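Local atomic coordinates of regulator of nonsense transcripts 2 (Homo sapiens, PDB entry 4CEM), a protein that acts as a factor in nonsense-mediated mRNA decay, carrying three MIF4G domains that probably serve as protein-interaction modules. Residues E7-I12 with A214-L220; R21-R25 with H198-D202; V192-R197 with S299-L304. All blocks are in the same frame, centred on the assembly; numbering follows the deposited sequence.

In the fold
The three contacts run from the outer part of this all-helical domain toward its interior. Contact 1 lies farthest out, about 25 Å from the centre of the chain, where the start of helix 6-33 meets the end of helix 209-218. Contact 2 uses helix 6-33 again, further along, and joins it to helix 189-204, which contact 3 then pairs with helix 283-303. Chemistry follows position. Partly buried contact 1 mixes one aromatic ring with a salt bridge and a water; contact 2 is mainly ionic, with Arg-25 and Asp-202 buried; buried contact 3 is mainly aliphatic. Contacts 2 and 3 occupy adjoining parts of helix 189-204.

Contact 1. Residues E7-I12 with A214-L220; sequences EKEESI and AAEKFNL
Phe-218 packs against Lys-8 and Ser-11 in a partly buried helix-to-helix contact at the periphery of the fold, where the first turns of helix 6-33 meet the last turn of helix 209-218 and the residues just after it. The axes of the short segments 7-12 and 214-218 approach to 10.6 Å with their directions 126° apart, and Phe-218 is the residue most buried by the contact. Lys-8 approaches the ring obliquely: the CB of Lys-8 is 3.7 Å from CE1 of Phe-218, and the CA of Lys-8 makes an off-centre CH-pi contact with the ring. Lys-217 CG lies 4.0 Å above one face of the Phe-218 ring, toward the rim. With CG anti to the backbone N (chi1 175°) and the chain extended, the methylene groups of Lys-8 run past CD1 and CE1 of the ring and carry the ammonium group beyond them. There a water links NZ of Lys-8 to the backbone O of Phe-218, accepting from the former and donating to the latter. Ser-11 approaches the ring obliquely on its CD2 and CE2 side, with OG 3.3 Å from CE2 of Phe-218. The same hydroxyl donates to the backbone O of Glu-7 at 3.1 Å, and this oxygen also accepts from Ser-11 N, the two donors reaching it from opposite faces of the carbonyl plane. Across from the Ser-11 hydroxyl, beside the ring, stands the methyl group of Ala-214, itself in touch with Phe-222. Beyond Asn-219, where the chain leaves the helix with positive phi, Leu-220 places its CD1 4.0 Å from Ser-11 O. At the outer end, Lys-217 NZ donates to Glu-7 OE1 at 2.9 Å from above the carboxylate plane. The ring and the satisfied Ser-11 hydroxyl thus lie centrally, while solvent would probably weaken the exposed ion pair.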
loop_
_atom_site.group_PDB
_atom_site.type_symbol
_atom_site.label_atom_id
_atom_site.label_comp_id
_atom_site.label_asym_id
_atom_site.label_seq_id
_atom_site.Cartn_x
_atom_site.Cartn_y
_atom_site.Cartn_z
ATOM N N GLU A 7 19.190 -19.623 -0.920
ATOM C CA GLU A 7 18.290 -19.161 -1.980
ATOM C C GLU A 7 16.982 -19.957 -2.068
ATOM O O GLU A 7 15.931 -19.401 -2.380
ATOM C CB GLU A 7 19.001 -19.211 -3.330
ATOM C CG GLU A 7 18.469 -18.202 -4.329
ATOM C CD GLU A 7 18.822 -18.546 -5.763
ATOM O OE1 GLU A 7 19.859 -19.208 -5.987
ATOM O OE2 GLU A 7 18.057 -18.150 -6.666
ATOM N N LYS A 8 17.046 -21.256 -1.798
ATOM C CA LYS A 8 15.848 -22.085 -1.820
ATOM C C LYS A 8 14.916 -21.761 -0.642
ATOM O O LYS A 8 13.697 -21.734 -0.802
ATOM C CB LYS A 8 16.208 -23.580 -1.850
ATOM C CG LYS A 8 15.001 -24.505 -1.757
ATOM C CD LYS A 8 15.258 -25.877 -2.357
ATOM C CE LYS A 8 13.970 -26.690 -2.432
ATOM N NZ LYS A 8 14.065 -27.851 -3.364
ATOM N N GLU A 9 15.481 -21.511 0.534
ATOM C CA GLU A 9 14.661 -21.264 1.721
ATOM C C GLU A 9 13.905 -19.943 1.618
ATOM O O GLU A 9 12.755 -19.844 2.051
ATOM C CB GLU A 9 15.510 -21.319 2.990
ATOM C CG GLU A 9 15.971 -22.732 3.333
ATOM C CD GLU A 9 16.800 -22.811 4.611
ATOM O OE1 GLU A 9 17.564 -21.859 4.894
ATOM O OE2 GLU A 9 16.695 -23.834 5.329
ATOM N N GLU A 10 14.547 -18.941 1.031
ATOM C CA GLU A 10 13.888 -17.670 0.769
ATOM C C GLU A 10 12.732 -17.840 -0.214
ATOM O O GLU A 10 11.661 -17.262 -0.018
ATOM C CB GLU A 10 14.888 -16.643 0.239
ATOM C CG GLU A 10 15.799 -16.079 1.320
ATOM C CD GLU A 10 17.083 -15.473 0.773
ATOM O OE1 GLU A 10 17.147 -15.168 -0.446
ATOM O OE2 GLU A 10 18.030 -15.299 1.576
ATOM N N SER A 11 12.947 -18.645 -1.256
ATOM C CA SER A 11 11.912 -18.906 -2.253
ATOM C C SER A 11 10.719 -19.639 -1.653
ATOM O O SER A 11 9.572 -19.312 -1.944
ATOM C CB SER A 11 12.472 -19.699 -3.432
ATOM O OG SER A 11 13.395 -18.926 -4.183
ATOM N N ILE A 12 10.978 -20.623 -0.809
ATOM C CA ILE A 12 9.894 -21.301 -0.108
ATOM C C ILE A 12 9.117 -20.314 0.757
ATOM O O ILE A 12 7.899 -20.372 0.808
ATOM C CB ILE A 12 10.413 -22.485 0.730
ATOM C CG1 ILE A 12 10.681 -23.677 -0.184
ATOM C CG2 ILE A 12 9.415 -22.888 1.803
ATOM C CD1 ILE A 12 11.485 -24.767 0.483
ATOM N N ALA A 214 11.707 -17.749 -9.067
ATOM C CA ALA A 214 11.572 -18.779 -8.047
ATOM C C ALA A 214 10.749 -19.933 -8.596
ATOM O O ALA A 214 11.046 -21.095 -8.329
ATOM C CB ALA A 214 10.934 -18.210 -6.785
ATOM N N ALA A 215 9.723 -19.608 -9.378
ATOM C CA ALA A 215 8.790 -20.621 -9.877
ATOM C C ALA A 215 9.498 -21.586 -10.815
ATOM O O ALA A 215 9.373 -22.794 -10.669
ATOM C CB ALA A 215 7.610 -19.965 -10.580
ATOM N N GLU A 216 10.251 -21.042 -11.764
ATOM C CA GLU A 216 10.949 -21.855 -12.746
ATOM C C GLU A 216 12.077 -22.655 -12.095
ATOM O O GLU A 216 12.187 -23.856 -12.318
ATOM C CB GLU A 216 11.486 -20.974 -13.885
ATOM C CG GLU A 216 12.277 -21.696 -14.974
ATOM C CD GLU A 216 11.460 -22.709 -15.770
ATOM O OE1 GLU A 216 10.220 -22.569 -15.850
ATOM O OE2 GLU A 216 12.073 -23.651 -16.336
ATOM N N LYS A 217 12.884 -21.992 -11.274
ATOM C CA LYS A 217 14.076 -22.602 -10.690
ATOM C C LYS A 217 13.757 -23.727 -9.710
ATOM O O LYS A 217 14.482 -24.723 -9.660
ATOM C CB LYS A 217 14.906 -21.537 -9.978
ATOM C CG LYS A 217 16.349 -21.909 -9.708
ATOM C CD LYS A 217 17.079 -20.727 -9.079
ATOM C CE LYS A 217 18.595 -20.811 -9.218
ATOM N NZ LYS A 217 19.254 -21.251 -7.961
ATOM N N PHE A 218 12.679 -23.572 -8.941
ATOM C CA PHE A 218 12.366 -24.503 -7.849
ATOM C C PHE A 218 11.055 -25.260 -8.039
ATOM O O PHE A 218 10.625 -26.012 -7.157
ATOM C CB PHE A 218 12.363 -23.748 -6.529
ATOM C CG PHE A 218 13.671 -23.083 -6.219
ATOM C CD1 PHE A 218 14.773 -23.838 -5.798
ATOM C CD2 PHE A 218 13.818 -21.707 -6.344
ATOM C CE1 PHE A 218 15.990 -23.228 -5.499
ATOM C CE2 PHE A 218 15.031 -21.091 -6.045
ATOM C CZ PHE A 218 16.120 -21.857 -5.625
ATOM N N ASN A 219 10.437 -25.073 -9.203
ATOM C CA ASN A 219 9.193 -25.758 -9.564
ATOM C C ASN A 219 8.112 -25.589 -8.503
ATOM O O ASN A 219 7.415 -26.532 -8.116
ATOM C CB ASN A 219 9.480 -27.224 -9.875
ATOM C CG ASN A 219 10.408 -27.381 -11.063
ATOM O OD1 ASN A 219 10.016 -27.134 -12.203
ATOM N ND2 ASN A 219 11.642 -27.777 -10.803
ATOM N N LEU A 220 7.995 -24.352 -8.042
ATOM C CA LEU A 220 6.956 -23.941 -7.136
ATOM C C LEU A 220 5.855 -23.256 -7.940
ATOM O O LEU A 220 6.131 -22.390 -8.769
ATOM C CB LEU A 220 7.525 -22.959 -6.126
ATOM C CG LEU A 220 8.682 -23.489 -5.278
ATOM C CD1 LEU A 220 9.348 -22.329 -4.529
ATOM C CD2 LEU A 220 8.213 -24.590 -4.325
HETATM O O HOH W 1 12.806 -27.527 -5.968
#

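Contact 2. Residues R21-R25 with H198-D202; sequences RHHLR and HCGDD
The backbones of Arg-21 to Arg-25 and His-198 to Asp-202 stay well apart, the axes of these short segments 11.9 Å from each other at a 69° angle, and long arginines span the gap. Arg-25 reaches straight across, its chain extended from CG to NE. Its NH1 is shared between Asp-201 OD1 at 2.9 Å and Asp-202 OD2 at 2.6 Å, and its NH2 donates to the backbone O of His-198 at 2.6 Å. All three acceptors sit near the guanidinium plane. The two carboxylates are turned differently against it: that of Asp-201 stands about 84° to the guanidinium, its OD1 met from above the carboxylate plane, and that of Asp-202 about 53°, its OD2 met on the anti side. Asp-201 OD1 also accepts from Asp-202 N, on the same face. Arg-21, bent at chi3, brings its guanidinium nearly coplanar with the Asp-201 carboxylate, and its NH2 meets OD2 of Asp-201 almost head-on, with a weak bond from NE beside it. One aspartate therefore joins both arginines in a salt-bridge network. Glu-155 adds a further ion pair at Arg-25 NH2, and Ile-158 touches both Arg-25 and Asp-202, so helix 143-158 packs beside helices 6-33 and 189-204 here.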
loop_
_atom_site.group_PDB
_atom_site.type_symbol
_atom_site.label_atom_id
_atom_site.label_comp_id
_atom_site.label_asym_id
_atom_site.label_seq_id
_atom_site.Cartn_x
_atom_site.Cartn_y
_atom_site.Cartn_z
ATOM N N ARG A 21 -1.392 -15.084 1.897
ATOM C CA ARG A 21 -2.014 -13.870 1.403
ATOM C C ARG A 21 -3.214 -14.204 0.514
ATOM O O ARG A 21 -4.294 -13.647 0.682
ATOM C CB ARG A 21 -0.987 -13.026 0.632
ATOM C CG ARG A 21 -1.443 -11.613 0.324
ATOM C CD ARG A 21 -0.287 -10.674 0.014
ATOM N NE ARG A 21 0.243 -10.871 -1.338
ATOM C CZ ARG A 21 1.334 -11.580 -1.649
ATOM N NH1 ARG A 21 2.062 -12.179 -0.707
ATOM N NH2 ARG A 21 1.709 -11.686 -2.922
ATOM N N HIS A 22 -3.029 -15.138 -0.408
ATOM C CA HIS A 22 -4.060 -15.447 -1.381
ATOM C C HIS A 22 -5.245 -16.095 -0.732
ATOM O O HIS A 22 -6.390 -15.692 -0.948
ATOM C CB HIS A 22 -3.489 -16.351 -2.468
ATOM C CG HIS A 22 -4.510 -16.835 -3.460
ATOM N ND1 HIS A 22 -4.928 -16.085 -4.490
ATOM C CD2 HIS A 22 -5.184 -18.042 -3.554
ATOM C CE1 HIS A 22 -5.837 -16.770 -5.203
ATOM N NE2 HIS A 22 -5.991 -17.970 -4.631
ATOM N N HIS A 23 -4.991 -17.103 0.084
ATOM C CA HIS A 23 -6.088 -17.816 0.719
ATOM C C HIS A 23 -6.912 -16.917 1.591
ATOM O O HIS A 23 -8.134 -17.026 1.595
ATOM C CB HIS A 23 -5.581 -19.008 1.518
ATOM C CG HIS A 23 -5.123 -20.167 0.660
ATOM N ND1 HIS A 23 -5.836 -20.612 -0.395
ATOM C CD2 HIS A 23 -4.000 -20.981 0.748
ATOM C CE1 HIS A 23 -5.198 -21.649 -0.964
ATOM N NE2 HIS A 23 -4.074 -21.878 -0.257
ATOM N N LEU A 24 -6.264 -16.020 2.331
ATOM C CA LEU A 24 -6.990 -15.096 3.214
ATOM C C LEU A 24 -7.908 -14.152 2.437
ATOM O O LEU A 24 -9.087 -13.985 2.772
ATOM C CB LEU A 24 -6.018 -14.267 4.065
ATOM C CG LEU A 24 -6.672 -13.275 5.036
ATOM C CD1 LEU A 24 -7.704 -13.995 5.893
ATOM C CD2 LEU A 24 -5.614 -12.582 5.890
ATOM N N ARG A 25 -7.351 -13.537 1.403
ATOM C CA ARG A 25 -8.101 -12.618 0.563
ATOM C C ARG A 25 -9.340 -13.274 -0.053
ATOM O O ARG A 25 -10.411 -12.667 -0.120
ATOM C CB ARG A 25 -7.197 -12.084 -0.547
ATOM C CG ARG A 25 -6.165 -11.077 -0.075
ATOM C CD ARG A 25 -5.306 -10.594 -1.227
ATOM N NE ARG A 25 -4.308 -9.632 -0.777
ATOM C CZ ARG A 25 -3.386 -9.071 -1.556
ATOM N NH1 ARG A 25 -3.314 -9.363 -2.847
ATOM N NH2 ARG A 25 -2.522 -8.212 -1.040
ATOM N N HIS A 198 2.639 -5.222 -1.792
ATOM C CA HIS A 198 1.522 -5.807 -1.052
ATOM C C HIS A 198 0.344 -6.169 -1.897
ATOM O O HIS A 198 -0.223 -7.234 -1.703
ATOM C CB HIS A 198 1.091 -4.883 0.083
ATOM C CG HIS A 198 2.090 -4.821 1.218
ATOM N ND1 HIS A 198 2.143 -5.758 2.184
ATOM C CD2 HIS A 198 3.107 -3.904 1.503
ATOM C CE1 HIS A 198 3.134 -5.456 3.046
ATOM N NE2 HIS A 198 3.721 -4.321 2.627
ATOM N N CYS A 199 -0.032 -5.306 -2.842
ATOM C CA CYS A 199 -1.311 -5.441 -3.562
ATOM C C CYS A 199 -1.211 -5.523 -5.092
ATOM O O CYS A 199 -2.220 -5.773 -5.767
ATOM C CB CYS A 199 -2.226 -4.275 -3.181
ATOM S SG CYS A 199 -2.388 -4.047 -1.389
ATOM N N GLY A 200 -0.011 -5.310 -5.632
ATOM C CA GLY A 200 0.201 -5.298 -7.076
ATOM C C GLY A 200 -0.178 -6.589 -7.786
ATOM O O GLY A 200 -0.528 -6.574 -8.971
ATOM N N ASP A 201 -0.097 -7.709 -7.081
ATOM C CA ASP A 201 -0.485 -8.981 -7.672
ATOM C C ASP A 201 -1.945 -8.917 -8.114
ATOM O O ASP A 201 -2.247 -9.121 -9.281
ATOM C CB ASP A 201 -0.209 -10.184 -6.733
ATOM C CG ASP A 201 -0.570 -9.915 -5.249
ATOM O OD1 ASP A 201 -1.296 -8.934 -4.930
ATOM O OD2 ASP A 201 -0.112 -10.712 -4.395
ATOM N N ASP A 202 -2.830 -8.575 -7.189
ATOM C CA ASP A 202 -4.265 -8.583 -7.453
ATOM C C ASP A 202 -4.790 -7.307 -8.113
ATOM O O ASP A 202 -5.686 -7.384 -8.955
ATOM C CB ASP A 202 -5.030 -8.861 -6.164
ATOM C CG ASP A 202 -4.995 -10.324 -5.775
ATOM O OD1 ASP A 202 -5.245 -11.172 -6.647
ATOM O OD2 ASP A 202 -4.736 -10.633 -4.596
#

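Contact 3. Residues V192-R197 with S299-L304; sequences VISFCR and SLADLL
Ser-299 opens the contact against Ile-193 and Arg-197. The hydroxyl OG of Ser-299, on the far side of CB from its own backbone N (chi1 -171°), lies across from the CG2 methyl of Ile-193, 4.0 Å away. The same hydroxyl sits at the edge of the Arg-197 guanidinium, NH2 of Arg-197 standing 3.8 Å from OG of Ser-299; the arginine chain, bent at chi3 (-58°), carries the guanidinium toward helix 283-303. Next along, Leu-300 faces a different part of the partner helix. Its CB lies beside CG1 of Ile-193, while its CD1 branch extends to the sulfur of Cys-196, the SG of Cys-196 and CD1 of Leu-300 being 4.0 Å apart, with Val-192 CG1 a looser neighbour of the same methyl. The contact joins two helices of the MIF4G fold, an all-helical, HEAT-like architecture in this family; the axes of segments 192-197 and 299-303 lie 10.2 Å apart, with directions differing by only 30°. Leu-240 of helix 230-259 touches both Val-192 and Cys-196, so that helix borders the same buried layer. One helical turn after Leu-300, Leu-303 points toward the partner helix and sends its two methyls to different neighbours. CD1 of Leu-303 touches both CG2 of Ile-193, at 4.0 Å, and CB of Cys-196, whereas CD2 of Leu-303 rests on the backbone, 3.8 Å from CA of Arg-197. The side chains of Ile-193 and Leu-303 cross at about a right angle. Leu-304 follows, brushing the contact with its CD2 methyl, 4.5 Å from SG of Cys-196, and also touches Leu-206 and Phe-244.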
loop_
_atom_site.group_PDB
_atom_site.type_symbol
_atom_site.label_atom_id
_atom_site.label_comp_id
_atom_site.label_asym_id
_atom_site.label_seq_id
_atom_site.Cartn_x
_atom_site.Cartn_y
_atom_site.Cartn_z
ATOM N N VAL A 192 4.841 3.770 -3.784
ATOM C CA VAL A 192 4.496 2.959 -4.956
ATOM C C VAL A 192 5.045 1.540 -4.826
ATOM O O VAL A 192 4.406 0.576 -5.247
ATOM C CB VAL A 192 5.025 3.584 -6.255
ATOM C CG1 VAL A 192 4.712 2.693 -7.443
ATOM C CG2 VAL A 192 4.418 4.961 -6.456
ATOM N N ILE A 193 6.227 1.417 -4.232
ATOM C CA ILE A 193 6.849 0.119 -4.027
ATOM C C ILE A 193 6.036 -0.706 -3.033
ATOM O O ILE A 193 5.705 -1.866 -3.306
ATOM C CB ILE A 193 8.301 0.271 -3.550
ATOM C CG1 ILE A 193 9.143 0.870 -4.679
ATOM C CG2 ILE A 193 8.862 -1.075 -3.127
ATOM C CD1 ILE A 193 10.449 1.478 -4.226
ATOM N N SER A 194 5.708 -0.098 -1.893
ATOM C CA SER A 194 4.888 -0.754 -0.871
ATOM C C SER A 194 3.579 -1.239 -1.483
ATOM O O SER A 194 3.220 -2.404 -1.354
ATOM C CB SER A 194 4.604 0.196 0.302
ATOM O OG SER A 194 3.544 -0.283 1.122
ATOM N N PHE A 195 2.881 -0.343 -2.167
ATOM C CA PHE A 195 1.644 -0.698 -2.847
ATOM C C PHE A 195 1.826 -1.896 -3.781
ATOM O O PHE A 195 1.001 -2.813 -3.801
ATOM C CB PHE A 195 1.135 0.487 -3.658
ATOM C CG PHE A 195 -0.018 0.149 -4.551
ATOM C CD1 PHE A 195 -1.298 0.045 -4.036
ATOM C CD2 PHE A 195 0.178 -0.076 -5.907
ATOM C CE1 PHE A 195 -2.365 -0.270 -4.856
ATOM C CE2 PHE A 195 -0.884 -0.393 -6.733
ATOM C CZ PHE A 195 -2.159 -0.490 -6.205
ATOM N N CYS A 196 2.897 -1.864 -4.567
ATOM C CA CYS A 196 3.196 -2.943 -5.490
ATOM C C CYS A 196 3.488 -4.213 -4.710
ATOM O O CYS A 196 2.845 -5.236 -4.920
ATOM C CB CYS A 196 4.372 -2.573 -6.406
ATOM S SG CYS A 196 3.897 -1.462 -7.756
ATOM N N ARG A 197 4.447 -4.131 -3.798
ATOM C CA ARG A 197 4.800 -5.256 -2.941
ATOM C C ARG A 197 3.568 -5.977 -2.373
ATOM O O ARG A 197 3.458 -7.191 -2.481
ATOM C CB ARG A 197 5.722 -4.777 -1.807
ATOM C CG ARG A 197 5.868 -5.749 -0.639
ATOM C CD ARG A 197 7.156 -5.544 0.150
ATOM N NE ARG A 197 8.336 -5.679 -0.713
ATOM C CZ ARG A 197 9.147 -4.686 -1.097
ATOM N NH1 ARG A 197 8.961 -3.429 -0.688
ATOM N NH2 ARG A 197 10.172 -4.961 -1.900
ATOM N N SER A 299 14.437 -2.247 -7.167
ATOM C CA SER A 299 13.360 -2.849 -6.412
ATOM C C SER A 299 12.056 -2.883 -7.212
ATOM O O SER A 299 11.352 -3.891 -7.205
ATOM C CB SER A 299 13.173 -2.083 -5.104
ATOM O OG SER A 299 12.285 -2.764 -4.247
ATOM N N LEU A 300 11.759 -1.796 -7.920
ATOM C CA LEU A 300 10.498 -1.649 -8.653
ATOM C C LEU A 300 10.546 -2.271 -10.053
ATOM O O LEU A 300 9.522 -2.696 -10.594
ATOM C CB LEU A 300 10.127 -0.162 -8.759
ATOM C CG LEU A 300 8.784 0.178 -9.421
ATOM C CD1 LEU A 300 7.645 -0.477 -8.660
ATOM C CD2 LEU A 300 8.577 1.681 -9.505
ATOM N N ALA A 301 11.727 -2.292 -10.655
ATOM C CA ALA A 301 11.921 -2.954 -11.946
ATOM C C ALA A 301 11.584 -4.435 -11.813
ATOM O O ALA A 301 10.982 -5.037 -12.696
ATOM C CB ALA A 301 13.360 -2.783 -12.411
ATOM N N ASP A 302 11.989 -5.012 -10.690
ATOM C CA ASP A 302 11.699 -6.397 -10.405
ATOM C C ASP A 302 10.195 -6.636 -10.295
ATOM O O ASP A 302 9.642 -7.483 -11.003
ATOM C CB ASP A 302 12.374 -6.826 -9.115
ATOM C CG ASP A 302 12.095 -8.260 -8.794
ATOM O OD1 ASP A 302 10.954 -8.560 -8.374
ATOM O OD2 ASP A 302 13.010 -9.087 -8.984
ATOM N N LEU A 303 9.552 -5.891 -9.400
ATOM C CA LEU A 303 8.111 -5.999 -9.188
ATOM C C LEU A 303 7.363 -5.866 -10.524
ATOM O O LEU A 303 6.429 -6.614 -10.796
ATOM C CB LEU A 303 7.645 -4.948 -8.169
ATOM C CG LEU A 303 8.017 -5.186 -6.689
ATOM C CD1 LEU A 303 8.260 -3.886 -5.940
ATOM C CD2 LEU A 303 6.965 -6.016 -5.957
ATOM N N LEU A 304 7.798 -4.940 -11.369
ATOM C CA LEU A 304 7.182 -4.773 -12.679
ATOM C C LEU A 304 7.804 -5.664 -13.772
ATOM O O LEU A 304 7.359 -5.621 -14.917
ATOM C CB LEU A 304 7.237 -3.304 -13.093
ATOM C CG LEU A 304 6.602 -2.331 -12.099
ATOM C CD1 LEU A 304 6.705 -0.890 -12.583
ATOM C CD2 LEU A 304 5.153 -2.707 -11.845
#